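Local structure of alpha-catenin-like protein hmp-1 (Caenorhabditis elegans, 5XA5) at residues A[51-55]-A[107-112]; A[76-82]-A[144-148]; A[216-220]-A[243-247]. The protein binds beta-catenin, cadherin and actin filaments at cell junctions and is required for cell migration in body enclosure and cell-shape changes in body elongation. One frame throughout, in Å; residues are numbered along the deposited sequence. Where two conformers were deposited one is given.

Contact 1 of 3, residues A[51-55]-A[107-112]; sequences TEGLV and GRDFVR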
# COMPACT_ATOMS: atom_id res chain seq x y z
N THR A 51 -19.70 24.06 -19.18
CA THR A 51 -18.36 24.40 -18.73
C THR A 51 -18.34 24.53 -17.21
O THR A 51 -17.42 24.03 -16.56
CB THR A 51 -17.87 25.70 -19.36
OG1 THR A 51 -18.85 26.72 -19.16
CG2 THR A 51 -17.65 25.51 -20.85
N GLU A 52 -19.35 25.17 -16.63
CA GLU A 52 -19.40 25.28 -15.17
C GLU A 52 -19.58 23.90 -14.51
O GLU A 52 -19.02 23.65 -13.44
CB GLU A 52 -20.50 26.26 -14.74
CG GLU A 52 -20.25 27.70 -15.19
CD GLU A 52 -18.93 28.27 -14.68
OE1 GLU A 52 -18.58 28.02 -13.50
OE2 GLU A 52 -18.24 28.97 -15.45
N GLY A 53 -20.34 23.03 -15.15
CA GLY A 53 -20.51 21.66 -14.69
C GLY A 53 -19.21 20.86 -14.68
O GLY A 53 -19.01 19.99 -13.81
N LEU A 54 -18.32 21.12 -15.64
CA LEU A 54 -17.02 20.44 -15.67
C LEU A 54 -16.23 20.76 -14.41
O LEU A 54 -15.59 19.88 -13.82
CB LEU A 54 -16.20 20.84 -16.89
CG LEU A 54 -16.63 20.33 -18.26
CD1 LEU A 54 -15.83 20.98 -19.38
CD2 LEU A 54 -16.48 18.82 -18.31
N VAL A 55 -16.25 22.02 -14.01
CA VAL A 55 -15.54 22.45 -12.81
C VAL A 55 -16.22 21.87 -11.57
O VAL A 55 -15.55 21.43 -10.64
CB VAL A 55 -15.48 23.99 -12.72
CG1 VAL A 55 -14.81 24.43 -11.43
CG2 VAL A 55 -14.76 24.57 -13.94
N GLY A 107 -8.59 25.75 -13.89
CA GLY A 107 -9.56 25.06 -14.72
C GLY A 107 -10.74 25.96 -15.02
O GLY A 107 -11.23 26.01 -16.15
N ARG A 108 -11.19 26.67 -13.99
CA ARG A 108 -12.32 27.59 -14.16
C ARG A 108 -11.94 28.72 -15.10
O ARG A 108 -12.73 29.11 -15.96
CB ARG A 108 -12.77 28.15 -12.81
CG ARG A 108 -14.16 28.80 -12.85
CD ARG A 108 -14.39 29.69 -11.64
NE ARG A 108 -14.06 28.99 -10.39
CZ ARG A 108 -14.88 28.15 -9.77
NH1 ARG A 108 -16.08 27.89 -10.27
NH2 ARG A 108 -14.49 27.57 -8.64
N ASP A 109 -10.72 29.24 -14.93
CA ASP A 109 -10.20 30.29 -15.81
C ASP A 109 -10.20 29.82 -17.26
O ASP A 109 -10.55 30.57 -18.17
CB ASP A 109 -8.78 30.69 -15.40
CG ASP A 109 -8.73 31.28 -14.00
OD1 ASP A 109 -9.76 31.81 -13.54
OD2 ASP A 109 -7.65 31.21 -13.38
N PHE A 110 -9.82 28.57 -17.47
CA PHE A 110 -9.76 28.03 -18.81
C PHE A 110 -11.13 27.87 -19.45
O PHE A 110 -11.35 28.35 -20.55
CB PHE A 110 -9.02 26.69 -18.81
CG PHE A 110 -9.35 25.81 -19.99
CD1 PHE A 110 -9.08 26.23 -21.29
CD2 PHE A 110 -9.91 24.56 -19.79
CE1 PHE A 110 -9.39 25.41 -22.37
CE2 PHE A 110 -10.21 23.74 -20.86
CZ PHE A 110 -9.95 24.17 -22.15
N VAL A 111 -12.06 27.20 -18.76
CA VAL A 111 -13.35 26.90 -19.38
C VAL A 111 -14.14 28.17 -19.65
O VAL A 111 -15.05 28.18 -20.48
CB VAL A 111 -14.20 25.96 -18.50
CG1 VAL A 111 -13.51 24.60 -18.34
CG2 VAL A 111 -14.47 26.59 -17.14
N ARG A 112 -13.79 29.24 -18.95
CA ARG A 112 -14.49 30.51 -19.12
C ARG A 112 -13.89 31.34 -20.25
O ARG A 112 -14.49 32.31 -20.71
CB ARG A 112 -14.46 31.30 -17.81
CG ARG A 112 -15.51 30.84 -16.80
CD ARG A 112 -15.41 31.61 -15.50
NE ARG A 112 -16.49 31.27 -14.58
CZ ARG A 112 -16.66 31.82 -13.39
NH1 ARG A 112 -15.83 32.77 -12.96
NH2 ARG A 112 -17.68 31.45 -12.62

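Contact 2 of 3, residues A[76-82]-A[144-148]; sequences CPIANSD and IDVKV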
# COMPACT_ATOMS: atom_id res chain seq x y z
N CYS A 76 -6.35 2.85 9.25
CA CYS A 76 -5.08 2.14 9.07
C CYS A 76 -4.64 1.53 10.38
O CYS A 76 -4.49 2.23 11.38
CB CYS A 76 -4.00 3.08 8.55
SG CYS A 76 -2.36 2.28 8.44
N PRO A 77 -4.43 0.20 10.39
CA PRO A 77 -4.17 -0.52 11.64
C PRO A 77 -2.90 -0.10 12.40
O PRO A 77 -2.78 -0.47 13.56
CB PRO A 77 -4.07 -1.98 11.19
CG PRO A 77 -3.79 -1.92 9.74
CD PRO A 77 -4.47 -0.70 9.23
N ILE A 78 -1.99 0.66 11.80
CA ILE A 78 -0.84 1.12 12.57
C ILE A 78 -0.93 2.61 12.96
O ILE A 78 0.09 3.25 13.18
CB ILE A 78 0.49 0.86 11.83
CG1 ILE A 78 0.56 1.61 10.50
CG2 ILE A 78 0.75 -0.65 11.65
CD1 ILE A 78 1.89 1.47 9.80
N ALA A 79 -2.16 3.12 13.04
CA ALA A 79 -2.45 4.52 13.39
C ALA A 79 -1.78 4.90 14.70
O ALA A 79 -1.17 5.97 14.81
CB ALA A 79 -3.95 4.75 13.45
N ASN A 80 -1.93 4.01 15.68
CA ASN A 80 -1.29 4.13 16.96
C ASN A 80 0.23 4.03 16.89
O ASN A 80 0.95 4.89 17.38
CB ASN A 80 -1.81 3.01 17.92
CG ASN A 80 -1.77 1.62 17.28
OD1 ASN A 80 -2.07 1.44 16.07
ND2 ASN A 80 -1.41 0.61 18.11
N SER A 81 0.68 2.93 16.29
CA SER A 81 2.03 2.41 16.45
C SER A 81 3.07 3.24 15.72
O SER A 81 4.25 3.25 16.08
CB SER A 81 2.08 0.96 15.93
OG SER A 81 0.84 0.33 16.15
N ASP A 82 2.63 3.92 14.67
CA ASP A 82 3.53 4.65 13.79
C ASP A 82 2.95 6.02 13.44
O ASP A 82 2.35 6.20 12.38
CB ASP A 82 3.78 3.84 12.51
CG ASP A 82 5.05 4.25 11.80
OD1 ASP A 82 5.58 5.34 12.11
OD2 ASP A 82 5.51 3.49 10.93
N ILE A 144 2.85 2.34 3.37
CA ILE A 144 2.23 2.21 4.69
C ILE A 144 1.50 0.87 4.76
O ILE A 144 1.51 0.18 5.77
CB ILE A 144 1.23 3.36 4.97
CG1 ILE A 144 1.95 4.71 4.90
CG2 ILE A 144 0.57 3.18 6.32
CD1 ILE A 144 3.25 4.75 5.67
N ASP A 145 0.86 0.49 3.66
CA ASP A 145 0.27 -0.83 3.55
C ASP A 145 1.34 -1.92 3.80
O ASP A 145 1.05 -2.94 4.41
CB ASP A 145 -0.39 -1.02 2.17
CG ASP A 145 -1.66 -0.19 1.99
OD1 ASP A 145 -2.26 0.22 3.01
OD2 ASP A 145 -2.05 0.07 0.82
N VAL A 146 2.57 -1.68 3.35
CA VAL A 146 3.64 -2.64 3.56
C VAL A 146 4.03 -2.67 5.04
O VAL A 146 4.28 -3.74 5.60
CB VAL A 146 4.88 -2.32 2.69
CG1 VAL A 146 6.13 -3.05 3.22
CG2 VAL A 146 4.60 -2.69 1.25
N LYS A 147 4.05 -1.50 5.68
CA LYS A 147 4.40 -1.41 7.10
C LYS A 147 3.42 -2.21 7.94
O LYS A 147 3.79 -2.78 8.98
CB LYS A 147 4.42 0.04 7.58
CG LYS A 147 5.71 0.76 7.26
CD LYS A 147 5.80 2.10 7.98
CE LYS A 147 7.21 2.66 7.92
NZ LYS A 147 7.31 4.01 8.53
N VAL A 148 2.17 -2.24 7.52
CA VAL A 148 1.17 -3.06 8.19
C VAL A 148 1.51 -4.55 8.10
O VAL A 148 1.38 -5.28 9.09
CB VAL A 148 -0.23 -2.79 7.61
CG1 VAL A 148 -1.25 -3.80 8.12
CG2 VAL A 148 -0.66 -1.38 7.96

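Contact 3 of 3, residues A[216-220]-A[243-247]; sequences TAPLL and TADEM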
# COMPACT_ATOMS: atom_id res chain seq x y z
N THR A 216 8.89 -24.17 8.89
CA THR A 216 9.69 -24.07 10.11
C THR A 216 8.83 -23.97 11.38
O THR A 216 9.17 -24.54 12.41
CB THR A 216 10.64 -22.86 10.05
OG1 THR A 216 11.56 -23.04 8.97
CG2 THR A 216 11.42 -22.74 11.34
N ALA A 217 7.72 -23.25 11.31
CA ALA A 217 6.98 -23.04 12.56
C ALA A 217 6.49 -24.35 13.24
O ALA A 217 6.62 -24.47 14.47
CB ALA A 217 5.82 -22.07 12.33
N PRO A 218 5.95 -25.31 12.48
CA PRO A 218 5.51 -26.56 13.12
C PRO A 218 6.68 -27.31 13.75
O PRO A 218 6.50 -27.96 14.78
CB PRO A 218 4.90 -27.37 11.98
CG PRO A 218 4.55 -26.37 10.95
CD PRO A 218 5.53 -25.25 11.07
N LEU A 219 7.85 -27.20 13.14
CA LEU A 219 9.04 -27.86 13.70
C LEU A 219 9.51 -27.15 14.96
O LEU A 219 10.05 -27.77 15.88
CB LEU A 219 10.15 -27.90 12.66
CG LEU A 219 9.87 -28.80 11.46
CD1 LEU A 219 10.84 -28.48 10.34
CD2 LEU A 219 10.01 -30.26 11.84
N LEU A 220 9.35 -25.83 14.99
CA LEU A 220 9.68 -25.07 16.19
C LEU A 220 8.75 -25.47 17.33
O LEU A 220 9.20 -25.64 18.47
CB LEU A 220 9.59 -23.56 15.92
CG LEU A 220 10.07 -22.70 17.10
CD1 LEU A 220 11.51 -22.98 17.48
CD2 LEU A 220 9.88 -21.22 16.75
N THR A 243 16.06 -24.97 14.82
CA THR A 243 14.78 -24.60 14.24
C THR A 243 14.44 -23.15 14.58
O THR A 243 13.84 -22.44 13.79
CB THR A 243 13.66 -25.56 14.71
OG1 THR A 243 13.50 -25.49 16.13
CG2 THR A 243 14.02 -26.98 14.32
N ALA A 244 14.84 -22.70 15.76
CA ALA A 244 14.67 -21.29 16.11
C ALA A 244 15.44 -20.39 15.12
O ALA A 244 14.90 -19.38 14.67
CB ALA A 244 15.14 -21.02 17.52
N ASP A 245 16.68 -20.76 14.80
CA ASP A 245 17.47 -19.98 13.86
C ASP A 245 16.80 -19.94 12.50
O ASP A 245 16.76 -18.89 11.84
CB ASP A 245 18.89 -20.55 13.71
CG ASP A 245 19.75 -20.30 14.93
OD1 ASP A 245 19.37 -19.44 15.76
OD2 ASP A 245 20.82 -20.94 15.05
N GLU A 246 16.25 -21.08 12.08
CA GLU A 246 15.55 -21.16 10.80
C GLU A 246 14.32 -20.27 10.80
O GLU A 246 14.03 -19.63 9.80
CB GLU A 246 15.13 -22.60 10.51
CG GLU A 246 16.26 -23.50 10.04
CD GLU A 246 15.76 -24.88 9.67
OE1 GLU A 246 14.91 -25.42 10.41
OE2 GLU A 246 16.22 -25.43 8.65
N MET A 247 13.61 -20.24 11.93
CA MET A 247 12.43 -19.40 12.09
C MET A 247 12.79 -17.93 11.95
O MET A 247 12.15 -17.17 11.21
CB MET A 247 11.79 -19.67 13.45
CG MET A 247 10.53 -18.89 13.72
SD MET A 247 9.12 -19.75 13.02
CE MET A 247 7.78 -18.69 13.59

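Contact 1 of 3, residues A[51-55]-A[107-112]
Arg112 NE gives a nearly straight hydrogen bond to Glu52 OE2, 3.0 Å long with an N-H...O angle of 172°, and this bond is also a salt bridge. The carboxylate oxygen lies close to the guanidinium plane of Arg112. The nitrogen comes to the syn side of OE2, but tilted out of the carboxylate plane, and the two flat groups are turned 44° apart. Glu52 bends at chi2, which carries its carboxylate over toward the other helix, while Arg112 is extended from CG to NE. Arg112 also lies with one guanidinium face on Arg108 CD, a neighbour on its own helix. Arg108 NH1 stays 4.1 Å from Glu52 OE1, beyond a salt bridge, yet its positive charge probably adds to the pull on the carboxylate.

Next to the salt bridge, methyl groups do the packing. Val55 CG1 sits over one face of the Arg108 guanidinium, toward its rim, 3.9 Å from Arg108 NH1. Val55 CG2 meets Val111 CG2 at 3.8 Å. Thr51 and Val111 slide past each other, with Thr51 CB 3.8 Å from Val111 CB. Thr51, Val55 and Val111 also pack on side chains of another protein's chain. The helix segments run antiparallel, at 166°, with axes 9.4 Å apart, an arrangement typical of the helical bundles of the vinculin/alpha-catenin family, here in the N-terminal part of HMP-1.

Contact 2 of 3, residues A[76-82]-A[144-148]
Ile78 reaches from the loop into the face of helix 117-165 made by Ile144, Lys147 and Val148. Its CG1 stands between the backbone N and the carbonyl carbon (chi1 62°), and the chain then runs extended, so that CD1 forms the leading end. CD1 lies 3.7 Å from Lys147 CB, where the two side chains cross at about a right angle. The same methyl is 4.1 Å from Ile144 CG2. The other branch, Ile78 CG2, meets Val148 CG2 at 4.0 Å, and there the side chains are set obliquely.

Pro77 lies across Val148 at about a right angle. Its ring corner CG touches both methyls of the valine and is 3.6 Å from Val148 CG1. Cys76 SG fills in beside Ile78. It packs 3.7 Å from Ile144 CG2 and also reaches Val148 CG2. Ile144 in turn packs on Ala85 and Leu89 of helix 83-112. A type I turn from Cys76 to Ala79 holds these loop residues together.

At the other edge, Asp82 and Lys147 cross at about a right angle. Lys147 is extended beyond CG, and its NZ gives a hydrogen bond of 3.0 Å to Asp82 OD2, part of a salt bridge. The ammonium comes to the syn side of OD2, 18° out of the carboxylate plane. Lys147 CD also lies 3.3 Å from Asp82 OD2, so the end of the lysine, and not NZ alone, lies close to this oxygen. Asp82 is the N-cap of helix 83-112, and its OD1 makes a weak hydrogen bond to Ala85 N.

The two carboxylate oxygens thus have separate tasks. The positive lysine and the start of the helix would both be expected to favour the ionised form of Asp82, next to an apolar patch of buried isoleucines.

Contact 3 of 3, residues A[216-220]-A[243-247]
Leu220 and Met247 meet at the apolar side of the contact. Their side chains cross at about a right angle, with Leu220 CD2 3.9 Å from Met247 CG. Met247 bends at chi2 (85°), which turns its sulfur back toward the other helix. SD then lies 4.0 Å from Ala217 CA, and Met247 CE reaches Ala217 CB. The second branch of the leucine, Leu220 CD1, turns to the other end of the segment. It packs 4.1 Å from Ala244 CB and lies beside Thr243 OG1.

A second group of contacts sets a methyl against backbone. Thr216 and Thr243 were both modelled in two conformers, and one of each is described here. Thr216 CG2 is 3.4 Å from Met247 N and 3.5 Å from Thr243 O. These two backbone atoms are hydrogen-bonded to each other within the helix. The same methyl touches Glu246 CB and Met247 CB.

The segments form an antiparallel helix pair in a bundle of the vinculin/alpha-catenin family. Their axes come within 9.0 Å and cross at -149°. Helix 117-165 covers one flank, where Met163 and Ile164 touch Leu220, Ile164 also touches Ala244, and Ala160 touches Met247, while Ile183 of helix 169-196 lies on Ala217.

No hydrogen bond joins the two segments. The threonine hydroxyls are engaged outside them, Thr216 OG1 with Ala212 O one helical turn back, and Thr243 OG1 with Ser223 OG of helix 200-229 and with the backbone oxygens of Asn239 and Arg240 on its own helix.

In the fold
Helix 51-74 opens contact 1 at its start, and the loop 76-82 opens contact 2 before helix 83-112 returns. Residues 107-112 then close contact 1 as an antiparallel hairpin. Helix 117-165 closes contact 2 at residues 144-148, so contacts 1 and 2 cross along the chain. Their centres lie about 39 Å apart. Contact 3 follows in series and closes the hairpin of helices 200-229 and 234-258. It lies on the opposite side of the chain's centre from contact 1, with about 63 Å between centres. The long helix 117-165 links all three places: Arg120 and Ala123 touch Phe110, residues 144-148 form contact 2, and its far end packs against contact 3.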